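Long-range contact in putative membrane anchored protein (Corynebacterium diphtheriae, PDB 3LSO), which is of unknown function but is probably anchored in the membrane as an elongated, mainly beta-stranded surface protein: residues Leu288-Tyr299 with Lys435-Ile446. Numbering follows the deposited sequence.
Sequences LDTKKPEDTDSY and KYSNSLKDLVSI
K435 reaches into the loop that precedes strand 298-303 and puts its ammonium among three oxygens. K435 NZ forms salt bridges with D295 OD1 and with D297 OD2, the latter at 2.7 Å through the anti lone pair, and it also donates to Y299 OH (2.9 Å). With chi2, chi3 and chi4 all near 180°, the K435 chain is extended and carries NZ into this cluster. Y436 works beside it: Y436 OH donates to D297 OD2 (2.9 Å) from above the carboxylate plane and accepts a proton from T296 OG1.

Further along, backbone and side chain trade bonds. S445 N donates to D289 O at 2.8 Å, and D289 N returns to S445 OG at 3.0 Å. D442 OD2 takes K292 N on its syn side (3.0 Å), while K292 NZ reaches K441 O.

Apolar contact is thinner: V444 CG2 sits 4.3 Å above the Y299 ring plane, offset toward the rim, and L440 CD2 meets E294 CG.

The loop leading into strand 298-303 is thus fastened along the hairpin of strands 425-435 and 440-453 chiefly by polar groups, with one lysine probably offsetting the charge of two buried aspartates.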
# COMPACT_ATOMS: atom_id res chain seq x y z
N LEU B 288 -10.25 -2.51 26.24
CA LEU B 288 -10.98 -3.38 25.35
C LEU B 288 -11.36 -4.66 26.08
O LEU B 288 -10.50 -5.50 26.40
CB LEU B 288 -10.15 -3.70 24.11
CG LEU B 288 -10.84 -4.60 23.07
CD1 LEU B 288 -11.97 -3.89 22.28
CD2 LEU B 288 -9.82 -5.20 22.11
N ASP B 289 -12.65 -4.82 26.37
CA ASP B 289 -13.13 -6.09 26.87
C ASP B 289 -13.58 -6.90 25.69
O ASP B 289 -14.61 -6.63 25.09
CB ASP B 289 -14.30 -5.91 27.80
CG ASP B 289 -13.98 -5.07 29.00
OD1 ASP B 289 -13.04 -4.23 28.90
OD2 ASP B 289 -14.69 -5.25 30.03
N THR B 290 -12.79 -7.91 25.35
CA THR B 290 -13.19 -8.88 24.36
C THR B 290 -14.06 -9.92 25.05
O THR B 290 -13.99 -10.08 26.27
CB THR B 290 -11.97 -9.55 23.75
OG1 THR B 290 -10.99 -9.73 24.78
CG2 THR B 290 -11.37 -8.68 22.63
N LYS B 291 -14.88 -10.62 24.26
CA LYS B 291 -15.73 -11.67 24.81
C LYS B 291 -14.81 -12.69 25.46
O LYS B 291 -13.64 -12.80 25.08
CB LYS B 291 -16.64 -12.31 23.74
CG LYS B 291 -15.91 -13.03 22.62
CD LYS B 291 -16.84 -13.55 21.53
CE LYS B 291 -16.08 -14.51 20.65
NZ LYS B 291 -16.95 -15.38 19.83
N LYS B 292 -15.32 -13.38 26.46
CA LYS B 292 -14.53 -14.33 27.20
C LYS B 292 -14.28 -15.50 26.28
O LYS B 292 -15.05 -15.71 25.33
CB LYS B 292 -15.30 -14.75 28.47
CG LYS B 292 -15.30 -13.69 29.57
CD LYS B 292 -15.91 -14.17 30.87
CE LYS B 292 -15.79 -13.05 31.91
NZ LYS B 292 -16.13 -13.47 33.29
N PRO B 293 -13.20 -16.27 26.52
CA PRO B 293 -12.96 -17.36 25.55
C PRO B 293 -14.09 -18.37 25.48
O PRO B 293 -14.29 -19.01 24.45
CB PRO B 293 -11.65 -18.01 26.04
CG PRO B 293 -10.95 -16.90 26.75
CD PRO B 293 -12.06 -16.10 27.44
N GLU B 294 -14.84 -18.49 26.56
CA GLU B 294 -15.90 -19.47 26.57
C GLU B 294 -17.22 -18.93 26.04
O GLU B 294 -18.20 -19.66 25.98
CB GLU B 294 -16.05 -20.16 27.94
CG GLU B 294 -16.34 -19.25 29.12
CD GLU B 294 -15.11 -18.50 29.67
OE1 GLU B 294 -14.00 -18.53 29.06
OE2 GLU B 294 -15.28 -17.86 30.74
N ASP B 295 -17.23 -17.66 25.65
CA ASP B 295 -18.33 -17.07 24.90
C ASP B 295 -18.34 -17.53 23.42
O ASP B 295 -17.63 -16.97 22.55
CB ASP B 295 -18.27 -15.56 25.03
CG ASP B 295 -19.59 -14.89 24.70
OD1 ASP B 295 -20.41 -15.50 23.95
OD2 ASP B 295 -19.79 -13.75 25.19
N THR B 296 -19.12 -18.56 23.15
CA THR B 296 -19.24 -19.10 21.80
C THR B 296 -19.99 -18.14 20.88
O THR B 296 -19.90 -18.23 19.66
CB THR B 296 -19.94 -20.47 21.76
OG1 THR B 296 -21.12 -20.44 22.57
CG2 THR B 296 -19.04 -21.53 22.27
N ASP B 297 -20.74 -17.23 21.45
CA ASP B 297 -21.52 -16.32 20.63
C ASP B 297 -20.68 -15.20 20.03
O ASP B 297 -19.49 -15.14 20.23
CB ASP B 297 -22.70 -15.80 21.41
CG ASP B 297 -23.56 -16.91 21.89
OD1 ASP B 297 -23.86 -17.81 21.07
OD2 ASP B 297 -23.89 -16.91 23.08
N SER B 298 -21.30 -14.34 19.26
CA SER B 298 -20.58 -13.18 18.80
C SER B 298 -21.53 -11.99 18.75
O SER B 298 -22.74 -12.19 18.86
CB SER B 298 -19.84 -13.48 17.48
OG SER B 298 -20.68 -13.34 16.36
N TYR B 299 -20.98 -10.78 18.64
CA TYR B 299 -21.73 -9.55 18.82
C TYR B 299 -21.54 -8.54 17.68
O TYR B 299 -20.51 -8.51 17.00
CB TYR B 299 -21.29 -8.88 20.13
CG TYR B 299 -21.41 -9.78 21.32
CD1 TYR B 299 -20.55 -10.84 21.48
CD2 TYR B 299 -22.40 -9.57 22.28
CE1 TYR B 299 -20.66 -11.70 22.55
CE2 TYR B 299 -22.54 -10.43 23.38
CZ TYR B 299 -21.66 -11.50 23.49
OH TYR B 299 -21.74 -12.38 24.55
N LYS B 435 -25.83 -15.36 30.63
CA LYS B 435 -26.38 -16.39 29.74
C LYS B 435 -25.77 -17.73 30.04
O LYS B 435 -24.77 -17.80 30.77
CB LYS B 435 -26.09 -16.02 28.28
CG LYS B 435 -24.62 -16.09 27.89
CD LYS B 435 -24.38 -15.37 26.58
CE LYS B 435 -22.95 -15.62 26.11
NZ LYS B 435 -22.73 -15.08 24.74
N TYR B 436 -26.34 -18.77 29.44
CA TYR B 436 -25.87 -20.17 29.57
C TYR B 436 -26.32 -20.86 30.85
O TYR B 436 -26.46 -20.21 31.90
CB TYR B 436 -24.34 -20.30 29.50
CG TYR B 436 -23.75 -19.85 28.20
CD1 TYR B 436 -24.55 -19.61 27.08
CD2 TYR B 436 -22.37 -19.67 28.08
CE1 TYR B 436 -24.00 -19.18 25.89
CE2 TYR B 436 -21.80 -19.26 26.89
CZ TYR B 436 -22.62 -19.02 25.79
OH TYR B 436 -22.07 -18.61 24.60
N SER B 437 -26.56 -22.17 30.71
CA SER B 437 -26.73 -23.14 31.79
C SER B 437 -25.57 -23.03 32.77
O SER B 437 -25.77 -22.72 33.94
CB SER B 437 -26.73 -24.54 31.16
OG SER B 437 -27.55 -25.49 31.84
N ASN B 438 -24.35 -23.34 32.32
CA ASN B 438 -23.14 -23.08 33.10
C ASN B 438 -22.92 -21.60 32.88
O ASN B 438 -22.28 -21.20 31.88
CB ASN B 438 -21.94 -23.89 32.60
CG ASN B 438 -20.83 -24.03 33.65
OD1 ASN B 438 -20.46 -23.05 34.30
ND2 ASN B 438 -20.27 -25.26 33.82
N SER B 439 -23.45 -20.80 33.79
CA SER B 439 -23.81 -19.41 33.46
C SER B 439 -22.64 -18.42 33.46
O SER B 439 -21.96 -18.26 34.47
CB SER B 439 -24.88 -18.92 34.43
OG SER B 439 -24.35 -18.70 35.72
N LEU B 440 -22.40 -17.74 32.35
CA LEU B 440 -21.37 -16.72 32.40
C LEU B 440 -21.93 -15.31 32.46
O LEU B 440 -23.09 -15.06 32.14
CB LEU B 440 -20.37 -16.89 31.24
CG LEU B 440 -20.67 -16.52 29.78
CD1 LEU B 440 -20.79 -15.01 29.55
CD2 LEU B 440 -19.58 -17.08 28.89
N LYS B 441 -21.09 -14.38 32.88
CA LYS B 441 -21.43 -12.98 32.98
C LYS B 441 -20.27 -12.24 32.34
O LYS B 441 -19.10 -12.53 32.63
CB LYS B 441 -21.59 -12.55 34.45
CG LYS B 441 -22.62 -13.36 35.27
CD LYS B 441 -22.21 -13.55 36.73
CE LYS B 441 -23.03 -14.65 37.39
NZ LYS B 441 -23.32 -14.40 38.83
N ASP B 442 -20.57 -11.29 31.46
CA ASP B 442 -19.53 -10.63 30.71
C ASP B 442 -19.94 -9.21 30.28
O ASP B 442 -21.15 -8.93 30.09
CB ASP B 442 -19.22 -11.48 29.49
CG ASP B 442 -17.84 -11.20 28.89
OD1 ASP B 442 -17.14 -10.27 29.39
OD2 ASP B 442 -17.47 -11.95 27.92
N LEU B 443 -18.95 -8.33 30.13
CA LEU B 443 -19.16 -7.03 29.51
C LEU B 443 -18.28 -6.99 28.29
O LEU B 443 -17.06 -7.18 28.38
CB LEU B 443 -18.84 -5.90 30.47
CG LEU B 443 -19.84 -5.74 31.61
CD1 LEU B 443 -19.21 -5.06 32.81
CD2 LEU B 443 -21.11 -4.99 31.20
N VAL B 444 -18.89 -6.80 27.12
CA VAL B 444 -18.15 -6.97 25.87
C VAL B 444 -18.18 -5.71 25.01
O VAL B 444 -19.25 -5.25 24.59
CB VAL B 444 -18.71 -8.12 25.05
CG1 VAL B 444 -17.84 -8.34 23.84
CG2 VAL B 444 -18.80 -9.37 25.89
N SER B 445 -16.98 -5.16 24.77
CA SER B 445 -16.80 -3.98 23.93
C SER B 445 -17.21 -4.27 22.51
O SER B 445 -16.77 -5.27 21.93
CB SER B 445 -15.34 -3.57 23.95
OG SER B 445 -14.98 -3.22 25.27
N ILE B 446 -18.06 -3.42 21.96
CA ILE B 446 -18.58 -3.62 20.62
C ILE B 446 -17.97 -2.57 19.72
O ILE B 446 -18.37 -1.40 19.78
CB ILE B 446 -20.14 -3.66 20.58
CG1 ILE B 446 -20.64 -4.94 21.26
CG2 ILE B 446 -20.66 -3.69 19.16
CD1 ILE B 446 -22.08 -4.94 21.48
O HOH W 1 -15.05 -9.08 28.49